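Side-chain contacts in putative fimbrium tip subunit Fim1C (Bacteroides ovatus, PDB 4EPS), which probably forms part of the tip of a fimbrium, a filamentous cell-surface appendage that mediates adhesion and biofilm formation: residues Q352-H355 with D356-M359; E408-Q411 with Y412-D415; N445-S449 with K450-K454. All blocks are in the same frame, centred on the assembly; numbering follows the deposited sequence.

Overall arrangement
The three contacts are each local, within one helix or at its N-terminal cap, and follow one another along the C-terminal part of the chain: contact 1 on helix 354-359, contact 2 on helix 408-419, contact 3 on helix 446-458. The centres of contacts 1 and 2 are about 21 Å apart, and their helices are joined through helix 389-403, where Leu396 touches Ile354 of the first and Cys409 and Phe410 of the second. Contact 3 is about 36 Å from contact 1 and about 26 Å from contact 2, centre to centre. Contacts 2 and 3 rest on strands 502-509 and 293-300 of one antiparallel six-stranded sheet, and contact 3 lies where this region meets the second subunit.

Contact 1: Q352-H355 with D356-M359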
# COMPACT_ATOMS: atom_id res chain seq x y z
N GLN A 352 46.52 23.84 -6.88
CA GLN A 352 45.42 24.11 -7.79
C GLN A 352 44.19 23.33 -7.28
O GLN A 352 44.27 22.11 -7.10
CB GLN A 352 45.82 23.72 -9.21
CG GLN A 352 44.69 23.70 -10.22
CD GLN A 352 45.08 22.98 -11.48
OE1 GLN A 352 45.41 21.78 -11.48
NE2 GLN A 352 44.95 23.67 -12.60
N SER A 353 43.06 24.03 -7.04
CA SER A 353 41.83 23.37 -6.57
C SER A 353 41.33 22.36 -7.59
O SER A 353 41.70 22.44 -8.76
CB SER A 353 40.74 24.40 -6.29
OG SER A 353 40.31 25.04 -7.49
N ILE A 354 40.46 21.44 -7.17
CA ILE A 354 39.85 20.48 -8.09
C ILE A 354 39.01 21.26 -9.11
O ILE A 354 38.99 20.91 -10.29
CB ILE A 354 39.02 19.43 -7.30
CG1 ILE A 354 39.96 18.58 -6.41
CG2 ILE A 354 38.21 18.53 -8.25
CD1 ILE A 354 39.39 18.23 -5.14
N HIS A 355 38.32 22.31 -8.66
CA HIS A 355 37.55 23.18 -9.55
C HIS A 355 38.45 23.77 -10.65
O HIS A 355 38.12 23.68 -11.85
CB HIS A 355 36.89 24.32 -8.76
CG HIS A 355 36.28 25.33 -9.66
ND1 HIS A 355 35.17 25.03 -10.43
CD2 HIS A 355 36.68 26.59 -9.95
CE1 HIS A 355 34.90 26.12 -11.12
NE2 HIS A 355 35.80 27.08 -10.88
N ASP A 356 39.57 24.39 -10.25
CA ASP A 356 40.48 25.02 -11.21
C ASP A 356 41.03 23.99 -12.19
O ASP A 356 41.07 24.28 -13.40
CB ASP A 356 41.61 25.79 -10.50
CG ASP A 356 41.20 27.13 -9.91
OD1 ASP A 356 40.06 27.59 -10.20
OD2 ASP A 356 41.99 27.70 -9.14
N TRP A 357 41.37 22.77 -11.71
CA TRP A 357 41.82 21.70 -12.61
C TRP A 357 40.71 21.34 -13.59
O TRP A 357 40.96 21.23 -14.80
CB TRP A 357 42.26 20.43 -11.85
CG TRP A 357 42.33 19.21 -12.74
CD1 TRP A 357 43.28 18.94 -13.69
CD2 TRP A 357 41.35 18.16 -12.84
NE1 TRP A 357 42.97 17.76 -14.34
CE2 TRP A 357 41.80 17.27 -13.84
CE3 TRP A 357 40.14 17.89 -12.18
CZ2 TRP A 357 41.07 16.12 -14.20
CZ3 TRP A 357 39.41 16.76 -12.55
CH2 TRP A 357 39.87 15.90 -13.55
N PHE A 358 39.50 21.12 -13.06
CA PHE A 358 38.33 20.66 -13.81
C PHE A 358 38.00 21.60 -15.00
O PHE A 358 37.73 21.11 -16.09
CB PHE A 358 37.12 20.53 -12.85
CG PHE A 358 35.81 20.20 -13.52
CD1 PHE A 358 35.53 18.91 -13.95
CD2 PHE A 358 34.85 21.19 -13.71
CE1 PHE A 358 34.32 18.61 -14.58
CE2 PHE A 358 33.63 20.88 -14.33
CZ PHE A 358 33.38 19.60 -14.76
N MSE A 359 38.05 22.93 -14.77
CA MSE A 359 37.73 23.95 -15.78
C MSE A 359 38.73 23.96 -16.97
O MSE A 359 38.39 24.51 -18.02
CB MSE A 359 37.64 25.34 -15.14
CG MSE A 359 36.48 25.47 -14.14
SE MSE A 359 34.74 25.01 -14.91
CE MSE A 359 34.37 26.69 -15.77
O HOH W 1 42.98 27.02 -7.02
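Ser353 caps the first turn of the short helix 354-359, and the contact is the N-terminal turn itself, largely buried beside helix 389-403. Ser353 OG accepts from Asp356 N at 2.9 Å in a nearly straight bond (163°); chi1 of 66° sets the hydroxyl between its own backbone N and carbonyl carbon, facing the N-H groups of the first turn. Asp356 turns its carboxylate back toward the cap. A water accepts from Ser353 N; its link to Asp356 OD2 is doubtful, the two atoms being modelled too close together. This is an N-cap serine with an acidic residue three positions on; the carboxylate near the helix start would probably be steadied by the helix dipole. Two further N-H groups at the start of the helix, those of Ile354 and His355, are taken by the carboxylate of Glu474. Farther along the turn, Phe358 N bonds to Ile354 O and Met359 N to His355 O.

On one flank the selenomethionine Met359 lays CG over a face of the His355 imidazole, 3.8 Å from the ring centroid, a CH-pi contact, while SE stands obliquely off the ring at 4.7 Å from the centroid. The ring's ND1 is held by Ser369. Gln352, extended beyond CG, brings OE1 to 3.4 Å from Trp357 CB, near the plane of the indole at its edge, with amide and ring planes 67° apart. Ile354 CG2 touches Trp357 CE3 at 4.4 Å, and the indole runs on into the packing against helix 389-403, meeting Tyr399 and Phe403 edge-to-face.

Contact 2: E408-Q411 with Y412-D415; sequences ECFQ and YQDD
Gln411 and Asp415, one turn apart, make the side-chain hydrogen bond between the two halves of this helical segment. In the conformer described, Gln411 NE2 gives to Asp415 OD1 at 2.8 Å, but the bond is bent (129°) and weak. With CG anti to the backbone N and a bend at chi2 of 50°, the glutamine chain turns forward, toward the C-terminal end of the helix, to reach the carboxylate, whose plane is well turned from that of the amide.

The backbone bonds are those of a regular alpha-helix, i to i+4, from Tyr412 N to Glu408 O through to Asp415 N to Gln411 O at 3.0 Å. They belong to helix 408-419, which packs against both helix 389-403 and strand 502-509 of the antiparallel six-stranded sheet.

Aromatic contacts mark both flanks. Tyr412 reaches back along the helix, its CD2 3.1 Å from Glu408 O, which approaches the ring obliquely, while CE2 meets Glu408 CB at 4.1 Å; the ring also stacks on Tyr504 of the sheet. Phe410 and Gln413 run alongside each other and point the same way, their ring and amide planes only 22° apart. Gln413 OE1 comes to the edge of the phenyl ring, 4.1 Å from CD1 of Phe410. The amide's other end is hydrogen-bonded in the conformer described, NE2 giving to Trp429 O. Over one face of the same ring sits Cys409 SG, 4.3 Å above the plane and displaced toward the rim; the cysteine and Phe410 both touch Leu396 of helix 389-403.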
# COMPACT_ATOMS: atom_id res chain seq x y z
N GLU A 408 42.84 10.96 1.68
CA GLU A 408 42.31 10.22 2.84
C GLU A 408 40.82 9.88 2.66
O GLU A 408 40.41 8.81 3.10
CB GLU A 408 42.53 11.00 4.14
CG GLU A 408 44.00 11.16 4.51
CD GLU A 408 44.71 12.43 4.02
OE1 GLU A 408 44.51 12.83 2.86
OE2 GLU A 408 45.52 12.98 4.80
N CYS A 409 40.02 10.75 2.00
CA CYS A 409 38.58 10.48 1.80
C CYS A 409 38.33 9.16 1.04
O CYS A 409 37.35 8.48 1.32
CB CYS A 409 37.88 11.65 1.11
SG CYS A 409 38.49 11.99 -0.56
N PHE A 410 39.25 8.77 0.12
CA PHE A 410 39.14 7.50 -0.62
C PHE A 410 39.34 6.29 0.30
O PHE A 410 38.74 5.24 0.03
CB PHE A 410 40.17 7.42 -1.75
CG PHE A 410 40.05 8.47 -2.83
CD1 PHE A 410 38.82 8.77 -3.40
CD2 PHE A 410 41.19 9.08 -3.35
CE1 PHE A 410 38.72 9.73 -4.42
CE2 PHE A 410 41.09 10.02 -4.38
CZ PHE A 410 39.86 10.34 -4.91
N GLN A 411 40.18 6.43 1.35
CA GLN A 411 40.45 5.34 2.30
C GLN A 411 39.24 5.11 3.18
O GLN A 411 38.89 3.96 3.43
CB GLN A 411 41.71 5.60 3.15
CG GLN A 411 42.12 4.42 4.06
CD GLN A 411 42.21 3.08 3.33
OE1 GLN A 411 43.12 2.83 2.54
NE2 GLN A 411 41.24 2.20 3.58
N TYR A 412 38.58 6.20 3.63
CA TYR A 412 37.37 6.09 4.45
C TYR A 412 36.24 5.50 3.62
O TYR A 412 35.48 4.68 4.16
CB TYR A 412 36.97 7.44 5.11
CG TYR A 412 37.99 7.87 6.14
CD1 TYR A 412 38.05 7.23 7.38
CD2 TYR A 412 38.97 8.80 5.84
CE1 TYR A 412 39.04 7.57 8.32
CE2 TYR A 412 39.97 9.13 6.76
CZ TYR A 412 40.00 8.50 7.99
OH TYR A 412 40.99 8.81 8.90
N GLN A 413 36.15 5.88 2.31
CA GLN A 413 35.13 5.34 1.40
C GLN A 413 35.34 3.82 1.26
O GLN A 413 34.37 3.04 1.33
CB GLN A 413 35.24 6.05 0.04
CG GLN A 413 34.16 5.70 -0.98
CD GLN A 413 34.39 6.34 -2.34
OE1 GLN A 413 35.52 6.40 -2.85
NE2 GLN A 413 33.32 6.86 -2.95
N ASP A 414 36.60 3.40 1.07
CA ASP A 414 36.96 1.97 0.93
C ASP A 414 36.57 1.20 2.19
O ASP A 414 36.03 0.10 2.08
CB ASP A 414 38.48 1.82 0.66
CG ASP A 414 38.93 2.20 -0.73
OD1 ASP A 414 38.06 2.28 -1.64
OD2 ASP A 414 40.15 2.41 -0.93
N ASP A 415 36.86 1.78 3.37
CA ASP A 415 36.55 1.19 4.67
C ASP A 415 35.06 1.04 4.87
O ASP A 415 34.63 0.03 5.42
CB ASP A 415 37.12 2.05 5.81
CG ASP A 415 38.63 1.97 5.99
OD1 ASP A 415 39.27 1.15 5.28
OD2 ASP A 415 39.17 2.75 6.82

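Contact 3: N445-S449 with K450-K454; sequences NSLES and KLNTK
Thr453 OG1, tucked between its own N and carbonyl carbon (chi1 56°), donates to Ser449 O at 2.7 Å from above the carbonyl plane. Lys454, bent at chi2 and chi4, curls back so that NZ donates to Lys450 O at 3.0 Å and also to Thr453 OG1. Here the helix widens into a pi-type turn: Ser446 O accepts from both Lys450 N and Leu451 N, and Asn452 N bonds to Leu447 O at 3.0 Å.

Asn452 ND2 lies 3.7 Å from Leu447 CD2, while its OD1 accepts from Met463 N. A water links the same ND2 to OE2 of Glu448, a glutamate that stays extended beyond CG (chi2 -163°) with its carboxylate turned 74° from the Asn452 amide plane. At the start of helix 446-458, Asn445 is the N-cap: its OD1 takes Glu448 N through a long, weak bond. A side-chain bond adds to the cap, Asn445 ND2 donating to Glu448 OE1 at 2.9 Å, the oxygen lying near the amide plane and using its anti lone pair.

In the conformer described, Ser449 OG is hydrogen-bonded to Ser449 OG of the second subunit. Elsewhere on the helix, Leu451 packs on Ile296 and Cys298 of strand 293-300, and Lys454 also touches Ile296.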
# COMPACT_ATOMS: atom_id res chain seq x y z
N ASN A 445 13.48 18.92 13.86
CA ASN A 445 14.62 18.10 14.30
C ASN A 445 14.53 16.64 13.76
O ASN A 445 14.67 15.68 14.53
CB ASN A 445 14.79 18.12 15.85
CG ASN A 445 16.15 17.72 16.37
OD1 ASN A 445 17.07 17.36 15.63
ND2 ASN A 445 16.31 17.78 17.68
N SER A 446 14.35 16.49 12.44
CA SER A 446 14.32 15.16 11.80
C SER A 446 15.64 14.39 12.01
O SER A 446 15.63 13.17 12.10
CB SER A 446 14.02 15.27 10.31
OG SER A 446 14.90 16.19 9.68
N LEU A 447 16.76 15.10 12.14
CA LEU A 447 18.04 14.42 12.35
C LEU A 447 17.98 13.57 13.63
O LEU A 447 18.30 12.38 13.60
CB LEU A 447 19.16 15.46 12.42
CG LEU A 447 20.60 14.95 12.44
CD1 LEU A 447 21.52 16.08 12.01
CD2 LEU A 447 21.03 14.52 13.86
N GLU A 448 17.52 14.15 14.73
CA GLU A 448 17.47 13.36 15.96
C GLU A 448 16.23 12.45 16.03
O GLU A 448 16.38 11.29 16.43
CB GLU A 448 17.51 14.30 17.20
CG GLU A 448 18.87 14.97 17.31
CD GLU A 448 19.23 15.59 18.65
OE1 GLU A 448 18.61 16.61 19.03
OE2 GLU A 448 20.21 15.11 19.27
N SER A 449 15.05 12.94 15.59
CA SER A 449 13.77 12.21 15.68
C SER A 449 13.59 11.10 14.64
O SER A 449 12.97 10.07 14.95
CB SER A 449 12.61 13.19 15.55
OG SER A 449 12.68 14.21 16.53
N LYS A 450 14.03 11.33 13.37
CA LYS A 450 13.83 10.32 12.31
C LYS A 450 15.08 9.47 12.04
O LYS A 450 14.93 8.33 11.63
CB LYS A 450 13.38 10.98 10.99
CG LYS A 450 11.96 11.55 11.09
CD LYS A 450 11.42 12.01 9.74
CE LYS A 450 9.98 12.45 9.91
NZ LYS A 450 9.50 13.29 8.77
N LEU A 451 16.29 10.03 12.20
CA LEU A 451 17.49 9.27 11.89
C LEU A 451 18.14 8.64 13.13
O LEU A 451 18.36 7.44 13.14
CB LEU A 451 18.51 10.14 11.13
CG LEU A 451 18.00 10.81 9.81
CD1 LEU A 451 19.11 11.67 9.18
CD2 LEU A 451 17.53 9.76 8.78
N ASN A 452 18.45 9.44 14.17
CA ASN A 452 19.17 8.89 15.35
C ASN A 452 18.37 7.81 16.08
O ASN A 452 18.96 6.86 16.57
CB ASN A 452 19.56 10.03 16.31
CG ASN A 452 20.80 10.75 15.82
OD1 ASN A 452 21.49 10.28 14.91
ND2 ASN A 452 21.14 11.85 16.44
N THR A 453 17.04 7.94 16.10
CA THR A 453 16.18 6.92 16.74
C THR A 453 16.27 5.55 16.03
O THR A 453 15.96 4.51 16.64
CB THR A 453 14.72 7.39 16.77
OG1 THR A 453 14.31 7.72 15.44
CG2 THR A 453 14.52 8.59 17.75
N LYS A 454 16.71 5.54 14.76
CA LYS A 454 16.90 4.28 14.00
C LYS A 454 18.33 3.81 14.13
O LYS A 454 18.58 2.63 14.38
CB LYS A 454 16.55 4.44 12.50
CG LYS A 454 15.26 5.18 12.22
CD LYS A 454 14.01 4.48 12.79
CE LYS A 454 12.77 5.25 12.39
NZ LYS A 454 12.77 6.64 12.93
O HOH W 2 19.83 12.22 18.94